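Local coordinates for protein hypothetical glycoside hydrolase (Bacteroides vulgatus, PDB 3S30) that is of unknown function but probably acts in carbohydrate metabolism, perhaps as a glycoside hydrolase, and binds a sodium ion, at residues Ser156-Pro159 / Asn165-Gln168; Thr102-Glu107 / Leu132-Gly137. All blocks are in the same frame, centred on the assembly; numbering follows the deposited sequence.

Contact 1: residues Ser156-Pro159 / Asn165-Gln168; sequences SISP and NCLQ. With NA (sodium ion), chain C.
Asn-165, which packs against Ser-158 and Pro-159, turns its backbone in two directions at once: its CA lies against Ser-158 O, while its own O binds a sodium ion at 2.4 Å. The setting is a beta hairpin, strands 155-158 and 166-173, in a protein classed as galactose-binding domain-like, and it illustrates how a metal can take a main-chain ligand just where antiparallel pairing begins. Ser-158 O is held by Cys-166 N at 2.7 Å, nearly along the C=O axis, and also receives a CA-H contact from Asn-165. The Ser-158 N bond to Cys-166 O completes that hydrogen-bonded pair. Farther along, Ser-156 and Gln-168 form a second one, in which Gln-168 N reaches Ser-156 O from 44° above the carbonyl plane. The short strand axes run at 129° to each other, well away from strict antiparallel.

With CG anti to its carbonyl carbon (chi1 -55°), the Asn-165 side chain leaves on the side remote from the metal-binding carbonyl. Its OD1 comes within 3.4 Å of Pro-159 CA, and its ND2 lies 3.9 Å from the Ile-157 CD1 methyl. Replacing the asparagine by alanine would probably leave the Ile-157 CD1 methyl and Pro-159 without the amide they pack on, opening a gap at the end of the hairpin. Asn-105, Glu-107 and Asp-343 supply the remaining protein ligands of the sodium.

On the face carrying Ser-156, Ser-158, Cys-166 and Gln-168, Cys-166 SG rests 3.9 Å from Ser-158 CB, whereas Ser-158 OG bonds to Asn-160 N. The extended Gln-168 chain reaches across to the neighbouring strand and spreads its amide between two serines, OE1 3.8 Å from Ser-158 CB and NE2 4.0 Å from Ser-156 CB.

Contact 2: residues Thr102-Glu107 / Leu132-Gly137; sequences TVFNFE and LTWSSG. With NA (sodium ion), chain C.
Trp-134 drives the edge of its indole into the face of Phe-104, a T-shaped stack with ring planes at 72° and centroids 5.3 Å apart. The touching atom is Trp-134 CZ2, which stands over the rim of the phenyl ring, 3.8 Å from Phe-104 CG. Across the opposite face of Phe-104 lies the backbone carbon of Thr-102, so the ring is sandwiched between its own chain and the indole. Leu-132 adds one methyl to the pair: CD2 closes to 3.3 Å from Phe-104 CE1 and also sits over a face of the Trp-134 ring. CG anti to the backbone N (chi1 -174°), together with chi2 near 68°, brings this methyl to both aromatic groups.

The packing is consistent with the interior of a beta-sandwich, as in galactose-binding-like domains: strand 103-104 pairs with strand 339-349, while strand 132-133 lies beside strand 117-124, and the chain beyond it bonds through Ser-135 to Phe-191. Phe-106 reaches the same indole obliquely, its CE1 4.1 Å from Trp-134 CZ2, and Leu-122 and Leu-190 pack on both of these residues. A water satisfies two buried N-H groups, accepting from Phe-106 N and from Trp-134 NE1 at 3.1 Å each. Around Phe-106 the same loop turns to the sodium ion, to which Asn-105 O binds at 2.3 Å and Glu-107 OE2, more loosely, at 2.9 Å.

Overall arrangement
Contact 2 closes before contact 1 opens, and their centres lie about 11 Å apart in the same putative carbohydrate metabolism region. Contact 2 lies deeper, about 9 Å from the chain centre, against about 14 Å for contact 1. Strand 339-349 connects them: it pairs with strand 103-104 and with strand 166-173, and contributes Asp-343 to the sodium site. Both contacts thus supply that site, which brings together parts of the chain remote in sequence. Direct links reinforce the join: Asn-165 N and Glu-107 OE1, 3.0 Å apart, probably form a hydrogen bond, and Phe-106 CB packs against Leu-167 N. The metal consequently ties the hairpin's end to the loop after strand 103-104.

Contact 1: residues Ser156-Pro159 / Asn165-Gln168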
ATOM      1  N   SER A 156      -1.132   8.537  -6.754  1.00 49.80           N
ATOM      2  CA  SER A 156      -1.055   9.992  -6.781  1.00 50.69           C
ATOM      3  C   SER A 156      -1.888  10.540  -5.629  1.00 50.89           C
ATOM      4  O   SER A 156      -2.265   9.784  -4.715  1.00 49.93           O
ATOM      5  CB  SER A 156      -1.586  10.531  -8.113  1.00 51.43           C
ATOM      6  OG  SER A 156      -1.299  11.916  -8.267  1.00 53.17           O
ATOM      7  N   ILE A 157      -2.141  11.848  -5.660  1.00 51.27           N
ATOM      8  CA  ILE A 157      -3.062  12.497  -4.720  1.00 52.05           C
ATOM      9  C   ILE A 157      -4.118  13.291  -5.481  1.00 53.60           C
ATOM     10  O   ILE A 157      -3.921  13.681  -6.630  1.00 54.00           O
ATOM     11  CB  ILE A 157      -2.350  13.470  -3.713  1.00 52.07           C
ATOM     12  CG1 ILE A 157      -1.671  14.651  -4.437  1.00 52.62           C
ATOM     13  CG2 ILE A 157      -1.352  12.725  -2.854  1.00 46.04           C
ATOM     14  CD1 ILE A 157      -1.191  15.743  -3.509  1.00 43.19           C
ATOM     15  N   SER A 158      -5.234  13.536  -4.810  1.00 55.55           N
ATOM     16  CA  SER A 158      -6.330  14.328  -5.356  1.00 56.20           C
ATOM     17  C   SER A 158      -6.565  15.511  -4.439  1.00 56.74           C
ATOM     18  O   SER A 158      -6.428  15.368  -3.232  1.00 57.09           O
ATOM     19  CB  SER A 158      -7.604  13.470  -5.435  1.00 56.13           C
ATOM     20  OG  SER A 158      -8.770  14.278  -5.404  1.00 56.64           O
ATOM     21  N   PRO A 159      -6.946  16.675  -5.002  1.00 58.51           N
ATOM     22  CA  PRO A 159      -7.378  17.805  -4.165  1.00 59.86           C
ATOM     23  C   PRO A 159      -8.784  17.659  -3.549  1.00 60.10           C
ATOM     24  O   PRO A 159      -9.197  18.513  -2.761  1.00 59.63           O
ATOM     25  CB  PRO A 159      -7.357  18.988  -5.142  1.00 61.44           C
ATOM     26  CG  PRO A 159      -7.635  18.377  -6.475  1.00 61.70           C
ATOM     27  CD  PRO A 159      -7.063  16.977  -6.442  1.00 58.77           C
ATOM     28  N   ASN A 165      -6.141  17.631   0.518  1.00 59.71           N
ATOM     29  CA  ASN A 165      -5.843  16.608  -0.492  1.00 57.31           C
ATOM     30  C   ASN A 165      -6.027  15.218   0.107  1.00 55.74           C
ATOM     31  O   ASN A 165      -5.977  15.049   1.335  1.00 54.92           O
ATOM     32  CB  ASN A 165      -4.397  16.668  -1.009  1.00 58.13           C
ATOM     33  CG  ASN A 165      -3.986  18.038  -1.561  1.00 60.43           C
ATOM     34  OD1 ASN A 165      -4.722  18.692  -2.306  1.00 60.83           O
ATOM     35  ND2 ASN A 165      -2.772  18.455  -1.211  1.00 57.76           N
ATOM     36  N   CYS A 166      -6.214  14.218  -0.759  1.00 54.21           N
ATOM     37  CA  CYS A 166      -6.316  12.815  -0.320  1.00 52.45           C
ATOM     38  C   CYS A 166      -5.483  11.890  -1.196  1.00 49.70           C
ATOM     39  O   CYS A 166      -5.011  12.278  -2.260  1.00 50.10           O
ATOM     40  CB  CYS A 166      -7.791  12.354  -0.287  1.00 53.74           C
ATOM     41  SG  CYS A 166      -8.691  12.316  -1.875  1.00 51.76           S
ATOM     42  N   LEU A 167      -5.293  10.666  -0.736  1.00 48.53           N
ATOM     43  CA  LEU A 167      -4.711   9.618  -1.564  1.00 47.99           C
ATOM     44  C   LEU A 167      -5.653   9.247  -2.727  1.00 48.88           C
ATOM     45  O   LEU A 167      -6.870   9.144  -2.550  1.00 48.59           O
ATOM     46  CB  LEU A 167      -4.425   8.379  -0.714  1.00 47.65           C
ATOM     47  CG  LEU A 167      -3.667   7.230  -1.385  1.00 47.88           C
ATOM     48  CD1 LEU A 167      -2.282   7.677  -1.762  1.00 38.83           C
ATOM     49  CD2 LEU A 167      -3.608   5.986  -0.471  1.00 46.74           C
ATOM     50  N   GLN A 168      -5.070   9.073  -3.913  1.00 48.58           N
ATOM     51  CA  GLN A 168      -5.790   8.639  -5.101  1.00 48.82           C
ATOM     52  C   GLN A 168      -5.079   7.411  -5.666  1.00 49.01           C
ATOM     53  O   GLN A 168      -3.999   7.519  -6.246  1.00 48.78           O
ATOM     54  CB  GLN A 168      -5.821   9.751  -6.149  1.00 49.36           C
ATOM     55  CG  GLN A 168      -6.603   9.432  -7.427  1.00 49.15           C
ATOM     56  CD  GLN A 168      -6.332  10.462  -8.537  1.00 57.57           C
ATOM     57  OE1 GLN A 168      -6.996  11.499  -8.608  1.00 52.21           O
ATOM     58  NE2 GLN A 168      -5.334  10.173  -9.403  1.00 46.38           N
TER
HETATM   59 NA    NA C 383      -5.881  14.897   3.722  1.00 47.66          NA

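Contact 2: residues Thr102-Glu107 / Leu132-Gly137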
ATOM      1  N   THR A 102       2.008   8.915  13.217  1.00 57.63           N
ATOM      2  CA  THR A 102       0.936   7.921  13.258  1.00 56.44           C
ATOM      3  C   THR A 102      -0.358   8.420  12.630  1.00 55.32           C
ATOM      4  O   THR A 102      -1.327   7.658  12.518  1.00 56.01           O
ATOM      5  CB  THR A 102       0.674   7.442  14.693  1.00 57.09           C
ATOM      6  OG1 THR A 102       0.351   8.563  15.537  1.00 58.84           O
ATOM      7  CG2 THR A 102       1.913   6.703  15.225  1.00 58.21           C
ATOM      8  N   VAL A 103      -0.356   9.684  12.211  1.00 55.03           N
ATOM      9  CA  VAL A 103      -1.487  10.321  11.533  1.00 55.70           C
ATOM     10  C   VAL A 103      -1.042  10.643  10.107  1.00 54.82           C
ATOM     11  O   VAL A 103       0.018  11.234   9.916  1.00 57.95           O
ATOM     12  CB  VAL A 103      -1.936  11.629  12.277  1.00 57.15           C
ATOM     13  CG1 VAL A 103      -3.075  12.307  11.559  1.00 51.12           C
ATOM     14  CG2 VAL A 103      -2.350  11.314  13.708  1.00 55.55           C
ATOM     15  N   PHE A 104      -1.829  10.239   9.115  1.00 53.00           N
ATOM     16  CA  PHE A 104      -1.434  10.377   7.710  1.00 52.77           C
ATOM     17  C   PHE A 104      -2.495  11.181   6.960  1.00 52.85           C
ATOM     18  O   PHE A 104      -3.687  10.822   6.949  1.00 51.45           O
ATOM     19  CB  PHE A 104      -1.178   8.999   7.056  1.00 53.70           C
ATOM     20  CG  PHE A 104      -0.331   8.071   7.909  1.00 56.85           C
ATOM     21  CD1 PHE A 104       1.010   8.354   8.148  1.00 55.15           C
ATOM     22  CD2 PHE A 104      -0.888   6.945   8.509  1.00 59.19           C
ATOM     23  CE1 PHE A 104       1.791   7.521   8.961  1.00 56.31           C
ATOM     24  CE2 PHE A 104      -0.108   6.098   9.318  1.00 59.58           C
ATOM     25  CZ  PHE A 104       1.232   6.393   9.545  1.00 53.71           C
ATOM     26  N   ASN A 105      -2.043  12.277   6.347  1.00 52.06           N
ATOM     27  CA  ASN A 105      -2.921  13.266   5.735  1.00 51.90           C
ATOM     28  C   ASN A 105      -2.908  13.262   4.214  1.00 52.22           C
ATOM     29  O   ASN A 105      -3.837  13.773   3.596  1.00 54.01           O
ATOM     30  CB  ASN A 105      -2.552  14.663   6.231  1.00 53.04           C
ATOM     31  CG  ASN A 105      -2.729  14.817   7.726  1.00 53.82           C
ATOM     32  OD1 ASN A 105      -3.856  14.881   8.223  1.00 55.63           O
ATOM     33  ND2 ASN A 105      -1.614  14.861   8.457  1.00 52.55           N
ATOM     34  N   PHE A 106      -1.867  12.702   3.606  1.00 52.49           N
ATOM     35  CA  PHE A 106      -1.751  12.644   2.147  1.00 51.88           C
ATOM     36  C   PHE A 106      -1.730  14.030   1.478  1.00 52.41           C
ATOM     37  O   PHE A 106      -2.250  14.195   0.367  1.00 52.46           O
ATOM     38  CB  PHE A 106      -2.876  11.770   1.571  1.00 52.35           C
ATOM     39  CG  PHE A 106      -3.079  10.480   2.322  1.00 53.22           C
ATOM     40  CD1 PHE A 106      -2.175   9.432   2.183  1.00 55.51           C
ATOM     41  CD2 PHE A 106      -4.153  10.322   3.188  1.00 58.62           C
ATOM     42  CE1 PHE A 106      -2.337   8.247   2.889  1.00 54.04           C
ATOM     43  CE2 PHE A 106      -4.329   9.128   3.896  1.00 60.09           C
ATOM     44  CZ  PHE A 106      -3.417   8.086   3.734  1.00 58.50           C
ATOM     45  N   GLU A 107      -1.129  15.015   2.151  1.00 53.00           N
ATOM     46  CA  GLU A 107      -1.083  16.406   1.644  1.00 56.32           C
ATOM     47  C   GLU A 107       0.105  16.669   0.748  1.00 56.12           C
ATOM     48  O   GLU A 107       0.054  17.545  -0.109  1.00 57.70           O
ATOM     49  CB  GLU A 107      -1.000  17.443   2.792  1.00 56.95           C
ATOM     50  CG  GLU A 107      -2.185  17.464   3.750  1.00 62.74           C
ATOM     51  CD  GLU A 107      -3.530  17.772   3.081  1.00 68.23           C
ATOM     52  OE1 GLU A 107      -3.566  18.330   1.960  1.00 63.92           O
ATOM     53  OE2 GLU A 107      -4.564  17.460   3.706  1.00 68.78           O
ATOM     54  N   LEU A 132       8.056  10.047   7.396  1.00 56.49           N
ATOM     55  CA  LEU A 132       7.644   8.872   6.644  1.00 56.11           C
ATOM     56  C   LEU A 132       7.611   9.215   5.165  1.00 54.99           C
ATOM     57  O   LEU A 132       6.887  10.105   4.748  1.00 56.38           O
ATOM     58  CB  LEU A 132       6.252   8.412   7.084  1.00 55.13           C
ATOM     59  CG  LEU A 132       5.744   7.093   6.489  1.00 58.88           C
ATOM     60  CD1 LEU A 132       6.555   5.857   7.007  1.00 49.90           C
ATOM     61  CD2 LEU A 132       4.260   6.957   6.805  1.00 53.87           C
ATOM     62  N   THR A 133       8.416   8.520   4.375  1.00 56.09           N
ATOM     63  CA  THR A 133       8.312   8.579   2.927  1.00 53.76           C
ATOM     64  C   THR A 133       7.630   7.292   2.463  1.00 53.55           C
ATOM     65  O   THR A 133       8.224   6.217   2.542  1.00 53.89           O
ATOM     66  CB  THR A 133       9.692   8.718   2.259  1.00 53.37           C
ATOM     67  OG1 THR A 133      10.242  10.001   2.579  1.00 52.19           O
ATOM     68  CG2 THR A 133       9.567   8.583   0.730  1.00 50.61           C
ATOM     69  N   TRP A 134       6.378   7.413   2.020  1.00 52.10           N
ATOM     70  CA  TRP A 134       5.624   6.280   1.481  1.00 52.06           C
ATOM     71  C   TRP A 134       6.283   5.717   0.216  1.00 52.08           C
ATOM     72  O   TRP A 134       6.968   6.425  -0.510  1.00 52.51           O
ATOM     73  CB  TRP A 134       4.196   6.694   1.086  1.00 51.33           C
ATOM     74  CG  TRP A 134       3.244   7.056   2.195  1.00 49.98           C
ATOM     75  CD1 TRP A 134       2.963   8.315   2.661  1.00 48.52           C
ATOM     76  CD2 TRP A 134       2.415   6.158   2.942  1.00 47.96           C
ATOM     77  NE1 TRP A 134       2.022   8.248   3.659  1.00 49.37           N
ATOM     78  CE2 TRP A 134       1.670   6.935   3.849  1.00 50.43           C
ATOM     79  CE3 TRP A 134       2.228   4.770   2.930  1.00 52.92           C
ATOM     80  CZ2 TRP A 134       0.750   6.369   4.742  1.00 56.60           C
ATOM     81  CZ3 TRP A 134       1.314   4.206   3.817  1.00 53.13           C
ATOM     82  CH2 TRP A 134       0.586   5.008   4.708  1.00 55.00           C
ATOM     83  N   SER A 135       6.043   4.437  -0.028  1.00 52.36           N
ATOM     84  CA  SER A 135       6.370   3.783  -1.273  1.00 52.13           C
ATOM     85  C   SER A 135       5.082   3.343  -2.005  1.00 51.96           C
ATOM     86  O   SER A 135       3.962   3.427  -1.470  1.00 49.87           O
ATOM     87  CB  SER A 135       7.252   2.574  -0.993  1.00 53.77           C
ATOM     88  OG  SER A 135       7.606   1.913  -2.193  1.00 60.39           O
ATOM     89  N   SER A 136       5.272   2.894  -3.241  1.00 50.76           N
ATOM     90  CA  SER A 136       4.206   2.449  -4.120  1.00 48.59           C
ATOM     91  C   SER A 136       4.887   1.768  -5.306  1.00 49.72           C
ATOM     92  O   SER A 136       6.112   1.740  -5.379  1.00 51.60           O
ATOM     93  CB  SER A 136       3.379   3.633  -4.628  1.00 48.02           C
ATOM     94  OG  SER A 136       4.068   4.361  -5.651  1.00 44.74           O
ATOM     95  N   GLY A 137       4.103   1.260  -6.254  1.00 48.73           N
ATOM     96  CA  GLY A 137       4.672   0.650  -7.440  1.00 50.28           C
ATOM     97  C   GLY A 137       4.891   1.617  -8.590  1.00 49.78           C
ATOM     98  O   GLY A 137       4.971   1.182  -9.727  1.00 48.82           O
TER
HETATM   99 NA    NA C 383      -5.881  14.897   3.722  1.00 47.66          NA
HETATM  100  O   HOH W   1       0.739  11.082   3.993  1.00 51.42           O